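Local structure of sensor protein (Shewanella oneidensis, 3LIC) at residues A[63-68]-A[163-168]; A[76-81]-A[111-116]; A[92-97]-A[101-106]. The protein is a putative membrane-spanning histidine kinase of a two-component system whose extracellular PDC domain probably detects a signal outside the cell. All blocks are in the same frame, centred on the assembly; numbering follows the deposited sequence.

Contact 1 of 3, residues A[63-68]-A[163-168]; sequences TNRIQR and TTVDLA. With EDO (1,2-ethanediol), chain B.
The guanidinium of Arg-65 meets Val-165 at its edge: the methyl CG2 lies near the plane of the group, beside NH2, while the carbonyl oxygen of Thr-164 stands obliquely to it at the limit of contact. The pair lies where helix 55-68 packs on the antiparallel sheet of a PDC domain, and it illustrates how a strand can serve two environments at once. The distance from NH2 to CG2 is 2.9 Å, too short for normal packing, so the exact setting of the two groups is doubtful. In Val-165 chi1 of 180° puts CG1 opposite the backbone N and leaves CG2 to meet the arginine. Arg-65 reaches it with a chain extended from CG to NE, and NH1 is bonded to the Asn-35 carbonyl of the long helix 2-46.

Thr-164 and Asp-166, the strand neighbours of Val-165, hold a 1,2-ethanediol that probably came from the crystallisation liquor. Such a molecule may mark the pocket in which PDC domains commonly take up their ligands; Tyr-136 OH also bonds to it. A third bond, from O1 of the diol to Asp-166 OD2, is doubtful, because that oxygen is crowded by another part of the model. The firmer grip comes from Thr-164 OG1, donating to diol O1 at 2.6 Å, and from diol O2, which donates to Asp-166 OD1 at 2.6 Å.

Contact 2 of 3, residues A[76-81]-A[111-116]; sequences AIAFKP and YDYTDG
Tyr-113 reaches across to strand 74-79 and donates its phenolic OH to the carbonyl oxygen of Phe-79, a short bond of 2.6 Å from OH to O. The hydroxyl lies in the carbonyl plane, at a C=O...O angle of 149°, and the acceptor in turn sits at the edge of the tyrosine ring. The same hydroxyl is also bonded to the backbone N of Phe-90, so two main-chain groups fix the far end of the side chain. Over one face of the ring lies Ala-78 CB, 4.2 Å from CE1 and displaced toward the rim, while Trp-121 meets the ring edge-to-face. This is the tight, buried part of the contact. A phenylalanine at Tyr-113 would probably keep the packing on Ala-78 but leave the Phe-79 carbonyl without this donor and Phe-90 N without its hydroxyl partner.

Toward solvent the contact thins to a single meeting of tips, Pro-81 CG against Thr-114 CG2 at 4.0 Å, and the chain beyond, at Asp-115 and Gly-116, is exposed. What gives this side its shape is local: a type I turn from Asp-112 to Asp-115, combined with an Asx turn. Asp-112 OD1 accepts from Thr-114 N at 3.1 Å, from above the carboxylate plane, and from Thr-114 OG1 at 2.6 Å on its syn side. With chi1 at 72°, Thr-114 places OG1 between its own N and carbonyl carbon for that bond, leaving CG2 for the proline.

The loop, which connects helices 106-109 and 119-122 in the chain, thus lies against the end of strand 74-79, with Trp-120 and Trp-121 of the second helix also packing on Ala-78.

Contact 3 of 3, residues A[92-97]-A[101-106]; sequences PYVYRS and FNYLDI
A beta hairpin, strands 92-96 and 101-105, closes one end of the antiparallel sheet of the PDC domain, with 101-105 as its outermost strand. Main-chain bonds join the two: Tyr-95 and Asn-102 exchange both of theirs, and Leu-104 N donates to Tyr-93 O.

On the face carrying Tyr-93, Tyr-95, Asn-102 and Leu-104, the Leu-104 methyl CD2 fits between two rings, 3.8 Å from Tyr-93 CD2 and 3.9 Å from Tyr-95 CE2, at an edge of each. Ile-106 CD1 adds an off-centre CH-pi contact to the Tyr-93 ring.

The other face, turned to helix 55-68, is packed by Pro-92 CB, 3.7 Å from Tyr-103 CE1, and by Val-94 CG2 at the edge of the Tyr-103 ring. Farther along, Arg-96 lies beside Phe-101, NH2 at the ring edge, while its NH1 is bonded to the carbonyl of Phe-72.

Chi1 of 68° swings the Tyr-95 ring over Asn-102, whose CB sits 3.7 Å from the ring centroid in a CH-pi contact. Ring and amide are nearly perpendicular, yet Asn-102 ND2 gives a nearly straight hydrogen bond, in its amide plane, to Tyr-95 OH at 2.9 Å.

All three contacts build on one antiparallel sheet, in which strands 161-168, 74-79 and 92-96 run side by side and 101-105 forms one border. Contacts 1 and 2 are largely buried and small, each resting on one long side chain that reaches a strand, with packing in contact 1 and a phenol-to-carbonyl bond in contact 2. Contact 3, only partly buried, is far more extensive and relies on main-chain pairing. Direct bonds tie them together: Tyr-93 OH of contact 3 to Asp-166 OD1 of contact 1, Thr-164 OG1 of contact 1 to Ala-76 N of contact 2. Helix 55-68 serves both contact 1 and the helix-facing side of the hairpin.

Contact 1 of 3, residues A[63-68]-A[163-168]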
loop_
_atom_site.group_PDB
_atom_site.type_symbol
_atom_site.label_atom_id
_atom_site.label_comp_id
_atom_site.label_asym_id
_atom_site.label_seq_id
_atom_site.Cartn_x
_atom_site.Cartn_y
_atom_site.Cartn_z
ATOM N N THR A 63 17.311 2.869 -10.052
ATOM C CA THR A 63 18.179 2.814 -8.843
ATOM C C THR A 63 18.289 4.123 -8.104
ATOM O O THR A 63 18.095 4.172 -6.862
ATOM C CB THR A 63 19.621 2.333 -9.155
ATOM O OG1 THR A 63 19.499 1.065 -9.754
ATOM C CG2 THR A 63 20.458 2.168 -7.840
ATOM N N ASN A 64 18.609 5.175 -8.858
ATOM C CA ASN A 64 18.738 6.519 -8.269
ATOM C C ASN A 64 17.444 6.980 -7.605
ATOM O O ASN A 64 17.431 7.603 -6.525
ATOM C CB ASN A 64 19.109 7.518 -9.372
ATOM C CG ASN A 64 20.494 7.293 -9.906
ATOM O OD1 ASN A 64 21.251 6.541 -9.316
ATOM N ND2 ASN A 64 20.837 7.933 -11.034
ATOM N N ARG A 65 16.329 6.670 -8.249
ATOM C CA ARG A 65 15.012 7.062 -7.699
ATOM C C ARG A 65 14.704 6.312 -6.431
ATOM O O ARG A 65 14.169 6.890 -5.475
ATOM C CB ARG A 65 13.932 6.912 -8.811
ATOM C CG ARG A 65 12.630 6.215 -8.412
ATOM C CD ARG A 65 11.538 6.268 -9.623
ATOM N NE ARG A 65 10.166 6.116 -9.184
ATOM C CZ ARG A 65 9.326 7.122 -9.234
ATOM N NH1 ARG A 65 9.763 8.269 -9.740
ATOM N NH2 ARG A 65 8.085 7.005 -8.783
ATOM N N ILE A 66 14.995 5.021 -6.357
ATOM C CA ILE A 66 14.720 4.308 -5.106
ATOM C C ILE A 66 15.747 4.764 -4.039
ATOM O O ILE A 66 15.428 5.035 -2.861
ATOM C CB ILE A 66 14.781 2.747 -5.416
ATOM C CG1 ILE A 66 13.503 2.409 -6.199
ATOM C CG2 ILE A 66 14.890 1.843 -4.160
ATOM C CD1 ILE A 66 12.233 2.890 -5.421
ATOM N N GLN A 67 17.004 4.867 -4.471
ATOM C CA GLN A 67 18.060 5.313 -3.584
ATOM C C GLN A 67 17.744 6.698 -2.980
ATOM O O GLN A 67 17.947 6.941 -1.792
ATOM C CB GLN A 67 19.368 5.346 -4.370
ATOM C CG GLN A 67 20.604 5.280 -3.509
ATOM C CD GLN A 67 21.826 4.731 -4.296
ATOM O OE1 GLN A 67 22.737 4.172 -3.708
ATOM N NE2 GLN A 67 21.834 4.900 -5.605
ATOM N N ARG A 68 17.180 7.579 -3.789
ATOM C CA ARG A 68 16.820 8.917 -3.302
ATOM C C ARG A 68 15.499 9.046 -2.531
ATOM O O ARG A 68 15.267 10.073 -1.902
ATOM C CB ARG A 68 16.949 9.949 -4.455
ATOM C CG ARG A 68 18.418 9.886 -4.974
ATOM C CD ARG A 68 19.010 11.116 -5.649
ATOM N NE ARG A 68 18.880 10.996 -7.091
ATOM C CZ ARG A 68 19.863 11.025 -7.995
ATOM N NH1 ARG A 68 19.545 10.898 -9.283
ATOM N NH2 ARG A 68 21.128 11.198 -7.641
ATOM N N THR A 163 4.628 2.953 -15.160
ATOM C CA THR A 163 5.692 2.978 -14.176
ATOM C C THR A 163 5.007 2.801 -12.805
ATOM O O THR A 163 3.804 3.056 -12.678
ATOM C CB THR A 163 6.496 4.252 -14.217
ATOM O OG1 THR A 163 5.703 5.340 -13.723
ATOM C CG2 THR A 163 6.901 4.589 -15.660
ATOM N N THR A 164 5.743 2.348 -11.800
ATOM C CA THR A 164 5.106 1.908 -10.568
ATOM C C THR A 164 5.916 2.386 -9.426
ATOM O O THR A 164 7.084 2.726 -9.601
ATOM C CB THR A 164 5.009 0.353 -10.423
ATOM O OG1 THR A 164 6.320 -0.209 -10.333
ATOM C CG2 THR A 164 4.178 -0.319 -11.572
ATOM N N VAL A 165 5.328 2.405 -8.247
ATOM C CA VAL A 165 6.125 2.524 -7.015
ATOM C C VAL A 165 5.514 1.432 -6.109
ATOM O O VAL A 165 4.269 1.258 -6.070
ATOM C CB VAL A 165 6.070 3.971 -6.367
ATOM C CG1 VAL A 165 6.876 4.067 -5.125
ATOM C CG2 VAL A 165 6.767 4.971 -7.269
ATOM N N ASP A 166 6.377 0.638 -5.457
ATOM C CA ASP A 166 5.969 -0.369 -4.465
ATOM C C ASP A 166 6.244 0.158 -3.062
ATOM O O ASP A 166 7.317 0.745 -2.788
ATOM C CB ASP A 166 6.764 -1.696 -4.639
ATOM C CG ASP A 166 6.552 -2.337 -6.002
ATOM O OD1 ASP A 166 7.409 -3.162 -6.406
ATOM O OD2 ASP A 166 5.514 -2.026 -6.657
ATOM N N LEU A 167 5.292 -0.100 -2.165
ATOM C CA LEU A 167 5.479 0.192 -0.764
ATOM C C LEU A 167 5.427 -1.134 0.003
ATOM O O LEU A 167 4.427 -1.838 -0.059
ATOM C CB LEU A 167 4.366 1.118 -0.258
ATOM C CG LEU A 167 4.250 2.511 -0.890
ATOM C CD1 LEU A 167 3.099 3.207 -0.105
ATOM C CD2 LEU A 167 5.558 3.328 -0.748
ATOM N N ALA A 168 6.497 -1.472 0.729
ATOM C CA ALA A 168 6.555 -2.761 1.434
ATOM C C ALA A 168 5.619 -2.704 2.648
ATOM O O ALA A 168 5.719 -1.756 3.460
ATOM C CB ALA A 168 7.998 -3.039 1.887
HETATM C C1 EDO B . 5.569 -3.913 -9.690
HETATM O O1 EDO B . 5.948 -2.589 -9.257
HETATM C C2 EDO B . 6.442 -5.002 -9.071
HETATM O O2 EDO B . 6.141 -5.119 -7.659
#

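Contact 2 of 3, residues A[76-81]-A[111-116]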
loop_
_atom_site.group_PDB
_atom_site.type_symbol
_atom_site.label_atom_id
_atom_site.label_comp_id
_atom_site.label_asym_id
_atom_site.label_seq_id
_atom_site.Cartn_x
_atom_site.Cartn_y
_atom_site.Cartn_z
ATOM N N ALA A 76 9.007 0.016 -10.966
ATOM C CA ALA A 76 9.163 -0.677 -12.247
ATOM C C ALA A 76 8.805 0.226 -13.443
ATOM O O ALA A 76 7.969 1.150 -13.311
ATOM C CB ALA A 76 8.275 -1.955 -12.287
ATOM N N ILE A 77 9.377 -0.094 -14.607
ATOM C CA ILE A 77 8.933 0.478 -15.865
ATOM C C ILE A 77 8.597 -0.669 -16.796
ATOM O O ILE A 77 9.493 -1.334 -17.295
ATOM C CB ILE A 77 10.011 1.321 -16.530
ATOM C CG1 ILE A 77 10.364 2.505 -15.623
ATOM C CG2 ILE A 77 9.521 1.741 -18.021
ATOM C CD1 ILE A 77 11.472 3.361 -16.192
ATOM N N ALA A 78 7.296 -0.883 -17.045
ATOM C CA ALA A 78 6.812 -2.107 -17.646
ATOM C C ALA A 78 6.089 -1.774 -18.969
ATOM O O ALA A 78 5.241 -0.889 -18.993
ATOM C CB ALA A 78 5.922 -2.806 -16.671
ATOM N N PHE A 79 6.470 -2.410 -20.080
ATOM C CA PHE A 79 5.931 -2.012 -21.423
ATOM C C PHE A 79 4.882 -3.015 -21.921
ATOM O O PHE A 79 4.951 -4.188 -21.558
ATOM C CB PHE A 79 7.056 -1.855 -22.499
ATOM C CG PHE A 79 8.049 -0.755 -22.182
ATOM C CD1 PHE A 79 7.856 0.542 -22.648
ATOM C CD2 PHE A 79 9.121 -1.004 -21.386
ATOM C CE1 PHE A 79 8.748 1.531 -22.323
ATOM C CE2 PHE A 79 10.028 -0.010 -21.057
ATOM C CZ PHE A 79 9.845 1.249 -21.530
ATOM N N LYS A 80 3.915 -2.553 -22.712
ATOM C CA LYS A 80 3.012 -3.473 -23.417
ATOM C C LYS A 80 3.795 -4.554 -24.192
ATOM O O LYS A 80 4.880 -4.287 -24.689
ATOM C CB LYS A 80 2.179 -2.713 -24.423
ATOM C CG LYS A 80 0.757 -2.496 -24.076
ATOM C CD LYS A 80 0.059 -1.877 -25.306
ATOM C CE LYS A 80 -1.461 -1.913 -25.179
ATOM N NZ LYS A 80 -1.938 -0.823 -24.296
ATOM N N PRO A 81 3.222 -5.759 -24.322
ATOM C CA PRO A 81 3.840 -6.837 -25.118
ATOM C C PRO A 81 4.246 -6.341 -26.521
ATOM O O PRO A 81 3.411 -5.782 -27.217
ATOM C CB PRO A 81 2.706 -7.860 -25.247
ATOM C CG PRO A 81 1.744 -7.564 -24.118
ATOM C CD PRO A 81 1.829 -6.074 -23.933
ATOM N N TYR A 111 8.191 -12.612 -14.026
ATOM C CA TYR A 111 6.902 -13.215 -14.277
ATOM C C TYR A 111 6.242 -12.501 -15.418
ATOM O O TYR A 111 6.688 -11.428 -15.849
ATOM C CB TYR A 111 6.015 -13.258 -13.023
ATOM C CG TYR A 111 5.828 -11.929 -12.286
ATOM C CD1 TYR A 111 5.067 -10.870 -12.847
ATOM C CD2 TYR A 111 6.390 -11.728 -11.032
ATOM C CE1 TYR A 111 4.876 -9.650 -12.158
ATOM C CE2 TYR A 111 6.161 -10.528 -10.323
ATOM C CZ TYR A 111 5.425 -9.489 -10.902
ATOM O OH TYR A 111 5.220 -8.306 -10.176
ATOM N N ASP A 112 5.228 -13.138 -15.969
ATOM C CA ASP A 112 4.510 -12.541 -17.087
ATOM C C ASP A 112 3.510 -11.577 -16.493
ATOM O O ASP A 112 2.401 -11.979 -16.078
ATOM C CB ASP A 112 3.811 -13.627 -17.883
ATOM C CG ASP A 112 2.995 -13.070 -19.002
ATOM O OD1 ASP A 112 2.979 -11.841 -19.224
ATOM O OD2 ASP A 112 2.369 -13.861 -19.687
ATOM N N TYR A 113 3.918 -10.304 -16.418
ATOM C CA TYR A 113 3.138 -9.305 -15.697
ATOM C C TYR A 113 1.788 -9.084 -16.386
ATOM O O TYR A 113 0.877 -8.513 -15.795
ATOM C CB TYR A 113 3.948 -7.996 -15.496
ATOM C CG TYR A 113 4.597 -7.493 -16.758
ATOM C CD1 TYR A 113 3.891 -6.650 -17.619
ATOM C CD2 TYR A 113 5.916 -7.837 -17.092
ATOM C CE1 TYR A 113 4.425 -6.200 -18.741
ATOM C CE2 TYR A 113 6.459 -7.384 -18.255
ATOM C CZ TYR A 113 5.716 -6.577 -19.078
ATOM O OH TYR A 113 6.237 -6.047 -20.248
ATOM N N THR A 114 1.655 -9.541 -17.640
ATOM C CA THR A 114 0.428 -9.333 -18.414
ATOM C C THR A 114 -0.586 -10.480 -18.371
ATOM O O THR A 114 -1.589 -10.375 -19.013
ATOM C CB THR A 114 0.765 -9.158 -19.924
ATOM O OG1 THR A 114 1.174 -10.431 -20.494
ATOM C CG2 THR A 114 1.874 -8.115 -20.123
ATOM N N ASP A 115 -0.348 -11.564 -17.632
ATOM C CA ASP A 115 -1.175 -12.784 -17.744
ATOM C C ASP A 115 -2.538 -12.739 -16.986
ATOM O O ASP A 115 -3.285 -13.718 -16.977
ATOM C CB ASP A 115 -0.393 -14.004 -17.264
ATOM C CG ASP A 115 -0.079 -13.954 -15.762
ATOM O OD1 ASP A 115 -0.442 -12.978 -15.030
ATOM O OD2 ASP A 115 0.570 -14.882 -15.286
ATOM N N GLY A 116 -2.833 -11.613 -16.344
ATOM C CA GLY A 116 -4.068 -11.457 -15.604
ATOM C C GLY A 116 -3.963 -11.625 -14.099
ATOM O O GLY A 116 -4.935 -11.344 -13.392
#

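Contact 3 of 3, residues A[92-97]-A[101-106]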
loop_
_atom_site.group_PDB
_atom_site.type_symbol
_atom_site.label_atom_id
_atom_site.label_comp_id
_atom_site.label_asym_id
_atom_site.label_seq_id
_atom_site.Cartn_x
_atom_site.Cartn_y
_atom_site.Cartn_z
ATOM N N PRO A 92 12.082 -3.643 -16.676
ATOM C CA PRO A 92 13.097 -3.294 -15.667
ATOM C C PRO A 92 12.470 -2.925 -14.316
ATOM O O PRO A 92 11.475 -2.212 -14.277
ATOM C CB PRO A 92 13.749 -2.062 -16.268
ATOM C CG PRO A 92 13.557 -2.279 -17.813
ATOM C CD PRO A 92 12.223 -2.884 -17.945
ATOM N N TYR A 93 13.098 -3.338 -13.225
ATOM C CA TYR A 93 12.547 -3.134 -11.898
ATOM C C TYR A 93 13.681 -3.120 -10.895
ATOM O O TYR A 93 14.550 -3.978 -10.953
ATOM C CB TYR A 93 11.619 -4.328 -11.594
ATOM C CG TYR A 93 11.089 -4.381 -10.191
ATOM C CD1 TYR A 93 10.208 -3.383 -9.707
ATOM C CD2 TYR A 93 11.414 -5.447 -9.346
ATOM C CE1 TYR A 93 9.710 -3.433 -8.394
ATOM C CE2 TYR A 93 10.903 -5.506 -8.054
ATOM C CZ TYR A 93 10.080 -4.508 -7.587
ATOM O OH TYR A 93 9.574 -4.629 -6.316
ATOM N N VAL A 94 13.746 -2.115 -10.031
ATOM C CA VAL A 94 14.742 -2.079 -8.951
ATOM C C VAL A 94 14.046 -2.070 -7.573
ATOM O O VAL A 94 13.007 -1.427 -7.401
ATOM C CB VAL A 94 15.709 -0.852 -9.089
ATOM C CG1 VAL A 94 16.620 -0.704 -7.846
ATOM C CG2 VAL A 94 16.531 -0.921 -10.387
ATOM N N TYR A 95 14.603 -2.761 -6.581
ATOM C CA TYR A 95 13.952 -2.827 -5.250
ATOM C C TYR A 95 15.052 -2.831 -4.184
ATOM O O TYR A 95 16.220 -3.131 -4.501
ATOM C CB TYR A 95 12.975 -4.033 -5.103
ATOM C CG TYR A 95 13.623 -5.425 -5.086
ATOM C CD1 TYR A 95 13.967 -6.067 -3.883
ATOM C CD2 TYR A 95 13.892 -6.091 -6.295
ATOM C CE1 TYR A 95 14.612 -7.404 -3.886
ATOM C CE2 TYR A 95 14.470 -7.376 -6.331
ATOM C CZ TYR A 95 14.824 -8.028 -5.133
ATOM O OH TYR A 95 15.401 -9.294 -5.270
ATOM N N ARG A 96 14.710 -2.389 -2.963
ATOM C CA ARG A 96 15.709 -2.401 -1.883
ATOM C C ARG A 96 15.778 -3.775 -1.171
ATOM O O ARG A 96 14.764 -4.336 -0.809
ATOM C CB ARG A 96 15.645 -1.160 -0.955
ATOM C CG ARG A 96 14.803 -1.217 0.288
ATOM C CD ARG A 96 14.199 0.218 0.618
ATOM N NE ARG A 96 15.251 1.214 0.513
ATOM C CZ ARG A 96 15.177 2.424 -0.034
ATOM N NH1 ARG A 96 14.089 2.911 -0.564
ATOM N NH2 ARG A 96 16.253 3.169 -0.016
ATOM N N SER A 97 16.981 -4.328 -1.082
ATOM C CA SER A 97 17.216 -5.628 -0.424
ATOM C C SER A 97 17.816 -5.176 0.901
ATOM O O SER A 97 18.012 -3.971 1.119
ATOM C CB SER A 97 18.237 -6.427 -1.205
ATOM O OG SER A 97 19.523 -5.758 -1.108
ATOM N N PHE A 101 20.445 -2.771 -3.695
ATOM C CA PHE A 101 19.376 -2.548 -4.599
ATOM C C PHE A 101 19.565 -3.618 -5.619
ATOM O O PHE A 101 20.664 -3.792 -6.183
ATOM C CB PHE A 101 19.491 -1.132 -5.197
ATOM C CG PHE A 101 19.513 -0.087 -4.151
ATOM C CD1 PHE A 101 18.342 0.312 -3.534
ATOM C CD2 PHE A 101 20.722 0.446 -3.707
ATOM C CE1 PHE A 101 18.364 1.275 -2.533
ATOM C CE2 PHE A 101 20.759 1.411 -2.631
ATOM C CZ PHE A 101 19.583 1.805 -2.045
ATOM N N ASN A 102 18.518 -4.402 -5.804
ATOM C CA ASN A 102 18.565 -5.526 -6.721
ATOM C C ASN A 102 17.881 -5.072 -7.953
ATOM O O ASN A 102 16.999 -4.246 -7.872
ATOM C CB ASN A 102 17.788 -6.715 -6.123
ATOM C CG ASN A 102 18.601 -7.395 -4.970
ATOM O OD1 ASN A 102 19.763 -7.018 -4.726
ATOM N ND2 ASN A 102 18.017 -8.374 -4.294
ATOM N N TYR A 103 18.227 -5.646 -9.083
ATOM C CA TYR A 103 17.601 -5.328 -10.313
ATOM C C TYR A 103 17.150 -6.628 -11.041
ATOM O O TYR A 103 17.861 -7.667 -10.990
ATOM C CB TYR A 103 18.557 -4.562 -11.198
ATOM C CG TYR A 103 18.047 -4.548 -12.636
ATOM C CD1 TYR A 103 17.128 -3.586 -13.068
ATOM C CD2 TYR A 103 18.465 -5.523 -13.561
ATOM C CE1 TYR A 103 16.609 -3.598 -14.393
ATOM C CE2 TYR A 103 17.992 -5.501 -14.896
ATOM C CZ TYR A 103 17.057 -4.514 -15.287
ATOM O OH TYR A 103 16.563 -4.536 -16.584
ATOM N N LEU A 104 15.981 -6.609 -11.691
ATOM C CA LEU A 104 15.687 -7.654 -12.653
ATOM C C LEU A 104 14.752 -7.090 -13.678
ATOM O O LEU A 104 13.983 -6.155 -13.379
ATOM C CB LEU A 104 15.060 -8.921 -12.029
ATOM C CG LEU A 104 13.643 -8.877 -11.462
ATOM C CD1 LEU A 104 12.979 -10.289 -11.405
ATOM C CD2 LEU A 104 13.783 -8.287 -10.095
ATOM N N ASP A 105 14.840 -7.636 -14.872
ATOM C CA ASP A 105 13.830 -7.451 -15.836
ATOM C C ASP A 105 12.695 -8.442 -15.513
ATOM O O ASP A 105 12.824 -9.664 -15.742
ATOM C CB ASP A 105 14.400 -7.680 -17.244
ATOM C CG ASP A 105 13.355 -7.558 -18.287
ATOM O OD1 ASP A 105 12.183 -7.304 -17.939
ATOM O OD2 ASP A 105 13.663 -7.732 -19.470
ATOM N N ILE A 106 11.585 -7.931 -14.959
ATOM C CA ILE A 106 10.509 -8.827 -14.548
ATOM C C ILE A 106 9.997 -9.660 -15.757
ATOM O O ILE A 106 9.590 -10.780 -15.623
ATOM C CB ILE A 106 9.384 -7.997 -13.900
ATOM C CG1 ILE A 106 9.843 -7.427 -12.558
ATOM C CG2 ILE A 106 8.123 -8.779 -13.659
ATOM C CD1 ILE A 106 8.685 -6.631 -11.843
#